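Local coordinates for protein pyridoxine 4-oxidase (Mesorhizobium loti, PDB 4HA6) that catalyses the FAD-dependent oxidation of pyridoxine at its 4-hydroxymethyl group, as a flavoprotein of the GMC oxidoreductase family, at residues G67-R77 / A438-P447; D291-A302 / S354-P365. All coordinates share one frame; numbering follows the deposited sequence.

Contact 1: G67-R77 / A438-P447. With FAD (flavin-adenine dinucleotide), chain B; PXM (4-(aminomethyl)-5-(hydroxymethyl)-2-methylpyridin-3-ol), chain J.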
loop_
_atom_site.group_PDB
_atom_site.type_symbol
_atom_site.label_atom_id
_atom_site.label_comp_id
_atom_site.label_asym_id
_atom_site.label_seq_id
_atom_site.Cartn_x
_atom_site.Cartn_y
_atom_site.Cartn_z
ATOM N N GLY A 67 1.219 10.467 19.329
ATOM C CA GLY A 67 -0.166 10.614 18.904
ATOM C C GLY A 67 -0.974 9.329 19.009
ATOM O O GLY A 67 -2.199 9.361 18.857
ATOM N N THR A 68 -0.312 8.193 19.250
ATOM C CA THR A 68 -1.058 6.947 19.480
ATOM C C THR A 68 -0.697 6.356 20.834
ATOM O O THR A 68 -0.282 5.192 20.922
ATOM C CB THR A 68 -0.835 5.879 18.364
ATOM O OG1 THR A 68 0.462 5.285 18.517
ATOM C CG2 THR A 68 -0.957 6.504 16.981
ATOM N N ALA A 69 -0.855 7.177 21.874
ATOM C CA ALA A 69 -0.643 6.774 23.264
ATOM C C ALA A 69 0.752 6.211 23.508
ATOM O O ALA A 69 0.928 5.305 24.327
ATOM C CB ALA A 69 -1.713 5.765 23.702
ATOM N N GLY A 70 1.744 6.747 22.803
ATOM C CA GLY A 70 3.111 6.266 22.945
ATOM C C GLY A 70 3.374 4.868 22.402
ATOM O O GLY A 70 4.461 4.320 22.619
ATOM N N ARG A 71 2.401 4.291 21.689
ATOM C CA ARG A 71 2.575 2.953 21.112
ATOM C C ARG A 71 3.544 2.951 19.927
ATOM O O ARG A 71 3.535 3.863 19.093
ATOM C CB ARG A 71 1.221 2.356 20.696
ATOM C CG ARG A 71 0.217 2.257 21.850
ATOM C CD ARG A 71 -1.232 2.091 21.373
ATOM N NE ARG A 71 -1.357 1.006 20.404
ATOM C CZ ARG A 71 -1.968 1.120 19.228
ATOM N NH1 ARG A 71 -2.536 2.272 18.882
ATOM N NH2 ARG A 71 -2.019 0.083 18.399
ATOM N N ALA A 72 4.391 1.927 19.877
ATOM C CA ALA A 72 5.234 1.649 18.718
ATOM C C ALA A 72 4.477 0.637 17.877
ATOM O O ALA A 72 3.707 -0.157 18.403
ATOM C CB ALA A 72 6.581 1.074 19.164
ATOM N N HIS A 73 4.693 0.647 16.573
ATOM C CA HIS A 73 3.873 -0.161 15.693
ATOM C C HIS A 73 4.720 -1.137 14.883
ATOM O O HIS A 73 5.876 -0.854 14.561
ATOM C CB HIS A 73 3.108 0.753 14.737
ATOM C CG HIS A 73 2.158 1.681 15.424
ATOM N ND1 HIS A 73 0.792 1.510 15.379
ATOM C CD2 HIS A 73 2.372 2.795 16.165
ATOM C CE1 HIS A 73 0.204 2.472 16.072
ATOM N NE2 HIS A 73 1.142 3.268 16.555
ATOM N N HIS A 74 4.139 -2.277 14.540
ATOM C CA HIS A 74 4.842 -3.243 13.706
ATOM C C HIS A 74 4.407 -3.085 12.261
ATOM O O HIS A 74 3.211 -3.047 11.983
ATOM C CB HIS A 74 4.585 -4.665 14.209
ATOM C CG HIS A 74 5.506 -5.080 15.311
ATOM N ND1 HIS A 74 6.543 -5.973 15.120
ATOM C CD2 HIS A 74 5.565 -4.711 16.613
ATOM C CE1 HIS A 74 7.191 -6.140 16.257
ATOM N NE2 HIS A 74 6.619 -5.383 17.180
ATOM N N TRP A 75 5.371 -2.971 11.349
ATOM C CA TRP A 75 5.072 -2.799 9.924
ATOM C C TRP A 75 5.507 -4.010 9.099
ATOM O O TRP A 75 6.675 -4.137 8.730
ATOM C CB TRP A 75 5.757 -1.541 9.376
ATOM C CG TRP A 75 5.016 -0.240 9.680
ATOM C CD1 TRP A 75 4.003 -0.055 10.585
ATOM C CD2 TRP A 75 5.218 1.034 9.041
ATOM N NE1 TRP A 75 3.578 1.259 10.559
ATOM C CE2 TRP A 75 4.310 1.947 9.619
ATOM C CE3 TRP A 75 6.087 1.490 8.040
ATOM C CZ2 TRP A 75 4.246 3.295 9.231
ATOM C CZ3 TRP A 75 6.027 2.827 7.656
ATOM C CH2 TRP A 75 5.112 3.714 8.249
ATOM N N ALA A 76 4.558 -4.895 8.808
ATOM C CA ALA A 76 4.820 -6.076 7.980
ATOM C C ALA A 76 5.174 -5.664 6.558
ATOM O O ALA A 76 4.530 -4.787 5.994
ATOM C CB ALA A 76 3.600 -7.011 7.976
ATOM N N ARG A 77 6.196 -6.288 5.978
ATOM C CA ARG A 77 6.550 -6.022 4.585
ATOM C C ARG A 77 7.024 -7.296 3.881
ATOM O O ARG A 77 7.764 -8.094 4.463
ATOM C CB ARG A 77 7.636 -4.941 4.502
ATOM C CG ARG A 77 7.147 -3.508 4.743
ATOM C CD ARG A 77 6.310 -2.990 3.564
ATOM N NE ARG A 77 4.884 -2.868 3.888
ATOM C CZ ARG A 77 3.958 -2.456 3.026
ATOM N NH1 ARG A 77 4.303 -2.125 1.788
ATOM N NH2 ARG A 77 2.688 -2.359 3.398
ATOM N N ALA A 438 -6.500 6.779 19.915
ATOM C CA ALA A 438 -5.039 6.687 20.013
ATOM C C ALA A 438 -4.580 5.288 20.466
ATOM O O ALA A 438 -3.524 4.793 20.050
ATOM C CB ALA A 438 -4.510 7.762 20.975
ATOM N N ARG A 439 -5.380 4.665 21.326
ATOM C CA ARG A 439 -5.073 3.339 21.841
ATOM C C ARG A 439 -5.427 2.250 20.834
ATOM O O ARG A 439 -4.815 1.163 20.839
ATOM C CB ARG A 439 -5.821 3.100 23.163
ATOM C CG ARG A 439 -5.113 3.657 24.415
ATOM C CD ARG A 439 -6.096 3.969 25.565
ATOM N NE ARG A 439 -7.081 2.910 25.797
ATOM C CZ ARG A 439 -8.382 3.115 26.025
ATOM N NH1 ARG A 439 -8.894 4.343 26.059
ATOM N NH2 ARG A 439 -9.192 2.081 26.219
ATOM N N SER A 440 -6.392 2.537 19.959
ATOM C CA SER A 440 -6.958 1.515 19.067
ATOM C C SER A 440 -6.386 1.480 17.641
ATOM O O SER A 440 -6.428 0.429 16.970
ATOM C CB SER A 440 -8.482 1.676 18.995
ATOM O OG SER A 440 -8.825 2.845 18.276
ATOM N N VAL A 441 -5.880 2.612 17.149
ATOM C CA VAL A 441 -5.433 2.651 15.752
ATOM C C VAL A 441 -4.265 1.690 15.469
ATOM O O VAL A 441 -3.336 1.550 16.281
ATOM C CB VAL A 441 -5.077 4.088 15.271
ATOM C CG1 VAL A 441 -6.344 4.957 15.128
ATOM C CG2 VAL A 441 -4.061 4.755 16.199
ATOM N N ILE A 442 -4.320 1.034 14.312
ATOM C CA ILE A 442 -3.197 0.232 13.817
ATOM C C ILE A 442 -2.916 0.642 12.373
ATOM O O ILE A 442 -3.757 1.311 11.763
ATOM C CB ILE A 442 -3.533 -1.268 13.852
ATOM C CG1 ILE A 442 -4.847 -1.539 13.120
ATOM C CG2 ILE A 442 -3.616 -1.784 15.298
ATOM C CD1 ILE A 442 -5.296 -2.984 13.223
ATOM N N THR A 443 -1.761 0.249 11.820
ATOM C CA THR A 443 -1.454 0.554 10.420
ATOM C C THR A 443 -2.378 -0.182 9.438
ATOM O O THR A 443 -2.724 -1.355 9.643
ATOM C CB THR A 443 0.034 0.263 10.056
ATOM O OG1 THR A 443 0.238 0.484 8.655
ATOM C CG2 THR A 443 0.424 -1.166 10.381
ATOM N N HIS A 444 -2.761 0.508 8.365
ATOM C CA HIS A 444 -3.578 -0.088 7.314
ATOM C C HIS A 444 -2.673 -0.707 6.246
ATOM O O HIS A 444 -3.171 -1.260 5.269
ATOM C CB HIS A 444 -4.476 0.996 6.711
ATOM C CG HIS A 444 -5.646 0.484 5.911
ATOM N ND1 HIS A 444 -5.699 -0.777 5.364
ATOM C CD2 HIS A 444 -6.806 1.095 5.560
ATOM C CE1 HIS A 444 -6.840 -0.923 4.702
ATOM N NE2 HIS A 444 -7.528 0.195 4.814
ATOM N N HIS A 445 -1.353 -0.584 6.433
ATOM C CA HIS A 445 -0.328 -1.124 5.616
ATOM C C HIS A 445 -0.057 -0.436 4.323
ATOM O O HIS A 445 0.247 -1.090 3.379
ATOM C CB HIS A 445 -0.546 -2.610 5.334
ATOM C CG HIS A 445 -0.590 -3.436 6.538
ATOM N ND1 HIS A 445 -1.698 -3.817 7.076
ATOM C CD2 HIS A 445 0.384 -3.821 7.377
ATOM C CE1 HIS A 445 -1.442 -4.455 8.151
ATOM N NE2 HIS A 445 -0.184 -4.451 8.334
ATOM N N HIS A 446 -0.161 0.867 4.268
ATOM C CA HIS A 446 0.008 1.630 3.034
ATOM C C HIS A 446 1.114 2.689 3.103
ATOM O O HIS A 446 0.852 3.849 2.761
ATOM C CB HIS A 446 -1.315 2.327 2.669
ATOM C CG HIS A 446 -2.489 1.400 2.627
ATOM N ND1 HIS A 446 -3.765 1.802 2.950
ATOM C CD2 HIS A 446 -2.575 0.089 2.303
ATOM C CE1 HIS A 446 -4.589 0.773 2.839
ATOM N NE2 HIS A 446 -3.895 -0.271 2.434
ATOM N N PRO A 447 2.338 2.306 3.529
ATOM C CA PRO A 447 3.408 3.316 3.583
ATOM C C PRO A 447 3.787 3.782 2.183
ATOM O O PRO A 447 3.771 2.956 1.258
ATOM C CB PRO A 447 4.582 2.558 4.210
ATOM C CG PRO A 447 4.354 1.123 3.847
ATOM C CD PRO A 447 2.842 0.958 3.867
HETATM P PA FAD B . 6.847 -4.039 -2.279
HETATM O O1A FAD B . 5.729 -4.784 -2.996
HETATM O O2A FAD B . 6.894 -4.083 -0.778
HETATM O O5B FAD B . 8.242 -4.594 -2.881
HETATM C C5B FAD B . 9.526 -4.330 -2.323
HETATM C C4B FAD B . 10.392 -5.510 -2.740
HETATM O O4B FAD B . 11.775 -5.151 -2.829
HETATM C C3B FAD B . 10.297 -6.638 -1.721
HETATM O O3B FAD B . 10.121 -7.852 -2.470
HETATM C C2B FAD B . 11.639 -6.620 -0.994
HETATM O O2B FAD B . 12.019 -7.935 -0.551
HETATM C C1B FAD B . 12.581 -6.063 -2.058
HETATM N N9A FAD B . 13.748 -5.293 -1.535
HETATM C C8A FAD B . 13.735 -4.371 -0.548
HETATM N N7A FAD B . 14.982 -3.859 -0.360
HETATM C C5A FAD B . 15.821 -4.451 -1.241
HETATM C C6A FAD B . 17.267 -4.362 -1.575
HETATM N N6A FAD B . 18.097 -3.500 -0.907
HETATM N N1A FAD B . 17.735 -5.166 -2.574
HETATM C C2A FAD B . 16.927 -6.010 -3.249
HETATM N N3A FAD B . 15.605 -6.128 -2.990
HETATM C C4A FAD B . 14.999 -5.391 -2.016
HETATM N N1 FAD B . -2.676 -2.800 -0.769
HETATM C C2 FAD B . -3.876 -2.844 -1.376
HETATM O O2 FAD B . -4.089 -2.063 -2.330
HETATM N N3 FAD B . -4.859 -3.672 -0.978
HETATM C C4 FAD B . -4.704 -4.531 0.045
HETATM O O4 FAD B . -5.638 -5.291 0.414
HETATM C C4X FAD B . -3.409 -4.542 0.763
HETATM N N5 FAD B . -3.173 -5.359 1.810
HETATM C C5X FAD B . -1.971 -5.361 2.437
HETATM C C6 FAD B . -1.735 -6.216 3.511
HETATM C C7 FAD B . -0.498 -6.224 4.150
HETATM C C7M FAD B . -0.259 -7.159 5.309
HETATM C C8 FAD B . 0.583 -5.313 3.682
HETATM C C8M FAD B . 1.917 -5.319 4.380
HETATM C C9 FAD B . 0.360 -4.454 2.607
HETATM C C9A FAD B . -0.886 -4.448 1.978
HETATM N N10 FAD B . -1.125 -3.583 0.896
HETATM C C10 FAD B . -2.379 -3.608 0.271
HETATM C "C1'" FAD B . -0.074 -2.667 0.436
HETATM C "C2'" FAD B . 0.574 -3.112 -0.865
HETATM O "O2'" FAD B . 0.881 -4.514 -0.810
HETATM C "C3'" FAD B . 1.853 -2.288 -1.029
HETATM O "O3'" FAD B . 1.516 -0.897 -0.896
HETATM C "C4'" FAD B . 2.510 -2.540 -2.375
HETATM O "O4'" FAD B . 2.770 -3.950 -2.487
HETATM C "C5'" FAD B . 3.803 -1.730 -2.528
HETATM O "O5'" FAD B . 4.574 -2.319 -3.572
HETATM P P FAD B . 6.052 -1.777 -3.866
HETATM O O1P FAD B . 6.530 -2.260 -5.229
HETATM O O2P FAD B . 6.122 -0.300 -3.538
HETATM O O3P FAD B . 6.903 -2.496 -2.712
HETATM N N1 PXM J . -7.671 -4.551 6.747
HETATM C C2 PXM J . -6.373 -4.256 6.792
HETATM C C2A PXM J . -5.620 -4.160 8.081
HETATM C C3 PXM J . -5.748 -4.043 5.573
HETATM O O3 PXM J . -4.406 -3.735 5.562
HETATM C C4 PXM J . -6.450 -4.125 4.351
HETATM C C5 PXM J . -7.840 -4.441 4.385
HETATM C C5A PXM J . -8.760 -4.596 3.190
HETATM O O5 PXM J . -8.422 -3.937 2.020
HETATM C C6 PXM J . -8.410 -4.652 5.645
HETATM C C4A PXM J . -5.666 -3.873 3.095
HETATM N N4 PXM J . -4.866 -2.683 3.133
HETATM O O HOH W 1 -0.002 -0.858 13.782
HETATM O O HOH W 2 2.031 -4.790 10.580
#
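R71 reaches across to the end of helix 430-440 and fastens its guanidinium to carbonyls at and just past that end. From CB the side chain runs out with CG anti to the carbonyl carbon (chi1 -58°) and bends at chi3, which brings CD beside the A438 and R439 carbonyl oxygens. NE goes to E345 in a salt bridge. At the tip NH1 donates to A438 O at 2.9 Å and to V441 O at 2.8 Å, the latter in the carbonyl plane and on a lone pair, while NH2 makes a second bond to V441 O. R439 O lies over one face of the group. An alanine here would take away all three bonds and is likely to leave V441 O and A438 O without these donors and E345 without its countercharge.

Further along, the H73 ring is held at both nitrogens: NE2 bonds T68 OG1 at 2.9 Å, and ND1 bonds a water, which accepts from T443 N. W75 sets its CZ3 against P447 CB at 3.7 Å and its NE1 near T443 CB. R77 comes in over P447, whose CD faces its guanidinium, and NH2 makes a weak bond to H445 O.

The H445 ring has the FAD methyl C7M over one face and T443 CG2 over the other, and its ND1 donates to PXM O3 at 3.1 Å. PXM O3 also gives a bond to H444 O at 2.8 Å. Segment 67-77 thus grips 438-447 at the helix end and again beside the flavin; the charged R71, satisfying backbone oxygens, probably fixes where the strand leading to H444, H445 and H446 starts.

Contact 2: D291-A302 / S354-P365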
loop_
_atom_site.group_PDB
_atom_site.type_symbol
_atom_site.label_atom_id
_atom_site.label_comp_id
_atom_site.label_asym_id
_atom_site.label_seq_id
_atom_site.Cartn_x
_atom_site.Cartn_y
_atom_site.Cartn_z
ATOM N N ASP A 291 0.978 7.058 5.778
ATOM C CA ASP A 291 0.394 5.731 5.940
ATOM C C ASP A 291 -1.066 5.919 6.344
ATOM O O ASP A 291 -1.457 7.010 6.785
ATOM C CB ASP A 291 1.160 4.929 6.997
ATOM C CG ASP A 291 0.581 3.525 7.234
ATOM O OD1 ASP A 291 0.034 2.906 6.279
ATOM O OD2 ASP A 291 0.693 3.033 8.388
ATOM N N HIS A 292 -1.882 4.884 6.154
ATOM C CA HIS A 292 -3.279 4.924 6.609
ATOM C C HIS A 292 -3.340 4.247 7.969
ATOM O O HIS A 292 -2.562 3.329 8.234
ATOM C CB HIS A 292 -4.205 4.166 5.650
ATOM C CG HIS A 292 -4.638 4.945 4.445
ATOM N ND1 HIS A 292 -4.518 4.452 3.163
ATOM C CD2 HIS A 292 -5.233 6.157 4.327
ATOM C CE1 HIS A 292 -4.998 5.336 2.303
ATOM N NE2 HIS A 292 -5.437 6.380 2.986
ATOM N N LEU A 293 -4.264 4.699 8.818
ATOM C CA LEU A 293 -4.591 4.018 10.064
ATOM C C LEU A 293 -6.010 3.446 10.018
ATOM O O LEU A 293 -6.895 3.988 9.329
ATOM C CB LEU A 293 -4.498 4.989 11.247
ATOM C CG LEU A 293 -3.097 5.428 11.652
ATOM C CD1 LEU A 293 -3.168 6.622 12.597
ATOM C CD2 LEU A 293 -2.379 4.255 12.314
ATOM N N LEU A 294 -6.222 2.355 10.757
ATOM C CA LEU A 294 -7.571 1.879 11.044
ATOM C C LEU A 294 -7.731 1.721 12.549
ATOM O O LEU A 294 -6.855 1.165 13.214
ATOM C CB LEU A 294 -7.845 0.547 10.354
ATOM C CG LEU A 294 -8.012 0.605 8.838
ATOM C CD1 LEU A 294 -8.124 -0.785 8.235
ATOM C CD2 LEU A 294 -9.237 1.442 8.491
ATOM N N GLY A 295 -8.848 2.206 13.088
ATOM C CA GLY A 295 -9.146 2.008 14.486
ATOM C C GLY A 295 -9.617 0.580 14.701
ATOM O O GLY A 295 -10.600 0.136 14.087
ATOM N N ALA A 296 -8.917 -0.140 15.575
ATOM C CA ALA A 296 -9.237 -1.540 15.855
ATOM C C ALA A 296 -9.638 -1.706 17.316
ATOM O O ALA A 296 -8.785 -1.979 18.161
ATOM C CB ALA A 296 -8.031 -2.436 15.543
ATOM N N GLY A 297 -10.927 -1.541 17.613
ATOM C CA GLY A 297 -11.924 -1.214 16.601
ATOM C C GLY A 297 -13.249 -0.938 17.279
ATOM O O GLY A 297 -13.356 -1.047 18.505
ATOM N N ASN A 298 -14.253 -0.549 16.503
ATOM C CA ASN A 298 -15.617 -0.455 17.025
ATOM C C ASN A 298 -16.103 -1.914 17.167
ATOM O O ASN A 298 -16.711 -2.473 16.246
ATOM C CB ASN A 298 -16.473 0.356 16.039
ATOM C CG ASN A 298 -17.826 0.755 16.598
ATOM O OD1 ASN A 298 -18.711 1.180 15.843
ATOM N ND2 ASN A 298 -17.995 0.643 17.916
ATOM N N LEU A 299 -15.783 -2.527 18.312
ATOM C CA LEU A 299 -15.940 -3.966 18.549
ATOM C C LEU A 299 -17.338 -4.296 19.078
ATOM O O LEU A 299 -17.776 -3.701 20.071
ATOM C CB LEU A 299 -14.910 -4.408 19.596
ATOM C CG LEU A 299 -14.296 -5.812 19.625
ATOM C CD1 LEU A 299 -14.355 -6.421 21.044
ATOM C CD2 LEU A 299 -14.878 -6.745 18.568
ATOM N N TYR A 300 -18.017 -5.249 18.437
ATOM C CA TYR A 300 -19.379 -5.657 18.836
ATOM C C TYR A 300 -19.472 -7.126 19.241
ATOM O O TYR A 300 -19.047 -8.019 18.498
ATOM C CB TYR A 300 -20.372 -5.415 17.689
ATOM C CG TYR A 300 -20.545 -3.960 17.351
ATOM C CD1 TYR A 300 -21.533 -3.204 17.970
ATOM C CD2 TYR A 300 -19.699 -3.326 16.432
ATOM C CE1 TYR A 300 -21.696 -1.849 17.680
ATOM C CE2 TYR A 300 -19.852 -1.967 16.132
ATOM C CZ TYR A 300 -20.856 -1.240 16.764
ATOM O OH TYR A 300 -21.028 0.099 16.486
ATOM N N ALA A 301 -20.053 -7.387 20.407
ATOM C CA ALA A 301 -20.383 -8.758 20.777
ATOM C C ALA A 301 -21.459 -9.246 19.812
ATOM O O ALA A 301 -22.413 -8.511 19.520
ATOM C CB ALA A 301 -20.893 -8.815 22.220
ATOM N N ALA A 302 -21.320 -10.472 19.310
ATOM C CA ALA A 302 -22.315 -10.995 18.369
ATOM C C ALA A 302 -23.437 -11.755 19.072
ATOM O O ALA A 302 -23.198 -12.457 20.059
ATOM C CB ALA A 302 -21.663 -11.862 17.305
ATOM N N SER A 354 -17.245 -14.956 18.374
ATOM C CA SER A 354 -18.113 -14.294 19.361
ATOM C C SER A 354 -18.281 -12.785 19.134
ATOM O O SER A 354 -19.121 -12.134 19.769
ATOM C CB SER A 354 -17.564 -14.512 20.767
ATOM O OG SER A 354 -16.470 -13.646 21.011
ATOM N N ALA A 355 -17.481 -12.228 18.236
ATOM C CA ALA A 355 -17.515 -10.789 18.008
ATOM C C ALA A 355 -17.079 -10.426 16.595
ATOM O O ALA A 355 -16.452 -11.230 15.882
ATOM C CB ALA A 355 -16.646 -10.056 19.049
ATOM N N TYR A 356 -17.439 -9.211 16.192
ATOM C CA TYR A 356 -16.936 -8.621 14.956
ATOM C C TYR A 356 -16.590 -7.170 15.236
ATOM O O TYR A 356 -17.117 -6.567 16.184
ATOM C CB TYR A 356 -17.963 -8.713 13.834
ATOM C CG TYR A 356 -19.320 -8.105 14.160
ATOM C CD1 TYR A 356 -20.310 -8.856 14.786
ATOM C CD2 TYR A 356 -19.621 -6.794 13.801
ATOM C CE1 TYR A 356 -21.552 -8.310 15.070
ATOM C CE2 TYR A 356 -20.860 -6.236 14.085
ATOM C CZ TYR A 356 -21.819 -6.999 14.721
ATOM O OH TYR A 356 -23.057 -6.455 15.005
ATOM N N SER A 357 -15.680 -6.625 14.436
ATOM C CA SER A 357 -15.248 -5.247 14.599
ATOM C C SER A 357 -15.588 -4.462 13.353
ATOM O O SER A 357 -15.493 -4.982 12.238
ATOM C CB SER A 357 -13.734 -5.166 14.814
ATOM O OG SER A 357 -13.359 -5.576 16.111
ATOM N N LEU A 358 -16.000 -3.214 13.549
ATOM C CA LEU A 358 -16.067 -2.258 12.459
ATOM C C LEU A 358 -14.791 -1.436 12.575
ATOM O O LEU A 358 -14.478 -0.898 13.644
ATOM C CB LEU A 358 -17.296 -1.357 12.576
ATOM C CG LEU A 358 -18.677 -2.007 12.686
ATOM C CD1 LEU A 358 -19.739 -0.983 12.361
ATOM C CD2 LEU A 358 -18.825 -3.232 11.799
ATOM N N LEU A 359 -14.040 -1.370 11.488
ATOM C CA LEU A 359 -12.786 -0.652 11.489
ATOM C C LEU A 359 -13.079 0.735 10.946
ATOM O O LEU A 359 -13.954 0.901 10.088
ATOM C CB LEU A 359 -11.772 -1.396 10.626
ATOM C CG LEU A 359 -11.668 -2.884 10.980
ATOM C CD1 LEU A 359 -10.776 -3.624 10.005
ATOM C CD2 LEU A 359 -11.163 -3.067 12.409
ATOM N N PHE A 360 -12.393 1.740 11.468
ATOM C CA PHE A 360 -12.704 3.119 11.083
ATOM C C PHE A 360 -11.387 3.849 10.881
ATOM O O PHE A 360 -10.400 3.602 11.614
ATOM C CB PHE A 360 -13.612 3.798 12.127
ATOM C CG PHE A 360 -13.043 3.792 13.525
ATOM C CD1 PHE A 360 -13.311 2.739 14.398
ATOM C CD2 PHE A 360 -12.216 4.834 13.956
ATOM C CE1 PHE A 360 -12.769 2.715 15.691
ATOM C CE2 PHE A 360 -11.668 4.828 15.254
ATOM C CZ PHE A 360 -11.945 3.760 16.117
ATOM N N GLY A 361 -11.336 4.706 9.864
ATOM C CA GLY A 361 -10.079 5.348 9.501
ATOM C C GLY A 361 -10.331 6.676 8.817
ATOM O O GLY A 361 -11.488 7.016 8.555
ATOM N N ILE A 362 -9.267 7.434 8.542
ATOM C CA ILE A 362 -9.400 8.646 7.734
ATOM C C ILE A 362 -8.673 8.396 6.420
ATOM O O ILE A 362 -7.690 7.637 6.377
ATOM C CB ILE A 362 -8.823 9.901 8.442
ATOM C CG1 ILE A 362 -7.320 9.728 8.736
ATOM C CG2 ILE A 362 -9.608 10.186 9.718
ATOM C CD1 ILE A 362 -6.673 10.996 9.248
ATOM N N THR A 363 -9.143 9.012 5.341
ATOM C CA THR A 363 -8.660 8.592 4.024
ATOM C C THR A 363 -7.479 9.381 3.505
ATOM O O THR A 363 -6.736 8.882 2.650
ATOM C CB THR A 363 -9.769 8.661 2.970
ATOM O OG1 THR A 363 -10.434 9.925 3.069
ATOM C CG2 THR A 363 -10.773 7.536 3.176
ATOM N N HIS A 364 -7.311 10.614 3.986
ATOM C CA HIS A 364 -6.229 11.481 3.499
ATOM C C HIS A 364 -5.541 12.194 4.674
ATOM O O HIS A 364 -5.714 13.402 4.859
ATOM C CB HIS A 364 -6.795 12.504 2.505
ATOM C CG HIS A 364 -7.477 11.882 1.326
ATOM N ND1 HIS A 364 -8.810 11.535 1.336
ATOM C CD2 HIS A 364 -6.996 11.490 0.117
ATOM C CE1 HIS A 364 -9.133 10.995 0.171
ATOM N NE2 HIS A 364 -8.046 10.943 -0.581
ATOM N N PRO A 365 -4.758 11.452 5.479
ATOM C CA PRO A 365 -4.102 12.088 6.638
ATOM C C PRO A 365 -3.177 13.221 6.207
ATOM O O PRO A 365 -2.510 13.109 5.157
ATOM C CB PRO A 365 -3.266 10.949 7.248
ATOM C CG PRO A 365 -3.104 9.924 6.126
ATOM C CD PRO A 365 -4.394 10.030 5.335
HETATM O O HOH W 3 -7.714 4.801 6.762
HETATM O O HOH W 4 -5.570 7.020 8.220
#
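This is an antiparallel strand pairing, buried in the large antiparallel sheet beside the ligand site, between strand 293-302, kinked at A296, and strand 355-362. Beyond the corner the ladder is regular. N298 and L358 bond in both directions, with L358 N to N298 O at 2.9 Å; Y300 and Y356 do the same, and A302 N reaches S354 O. Before the corner G295 N donates to F360 O, and the cis peptide ahead of G297 lies in the break between the two runs.

Such a sheet is the substrate-binding side of the GMC oxidoreductase fold, standing apart from the parallel FAD-binding sheet. On the face carrying N298, Y300, Y356, L358 and F360, the rings settle over backbone and CB atoms. Because CG of F360 sits between its backbone N and carbonyl carbon (chi1 56°), the ring folds back over G295, whose CA lies 3.8 Å from the ring centroid; a CB there would run into CZ. Y356 repeats the arrangement with Y300 CB over its face, 3.9 Å from the centroid, and the two tyrosine rings are near parallel but barely overlap. Y300 CE2 packs on L358 CG at 3.6 Å, and its OH donates to N298 OD1 at 2.6 Å, an oxygen that S405 also bonds.

At the far end H292 NE2 donates in its ring plane to T363 O at 2.8 Å, while one water lies between L293 O and I362 O, and another accepts from L293 N and sits close to I362 O.

From the N terminus the chain first lays down 67-77, within the FAD-binding part, and much later runs into 291-302. A further 51 residues, partly strand and without helix, bring it back as 354-365, closing contact 2. Only at the end of helix 430-440 does the chain, as 438-447, return to 67-77, so contact 1 closes a loop of 360 residues and contact 2 lies wholly within it; the two do not cross. They meet where strand 441-443 pairs with strand 293-302: T443 OG1 probably bonds D291 OD2, and H446 ND1 probably bonds H292 ND1. Together they tie the early flavin-side chain to the large antiparallel sheet through strand 293-302, which pairs with both 355-362 and 441-443.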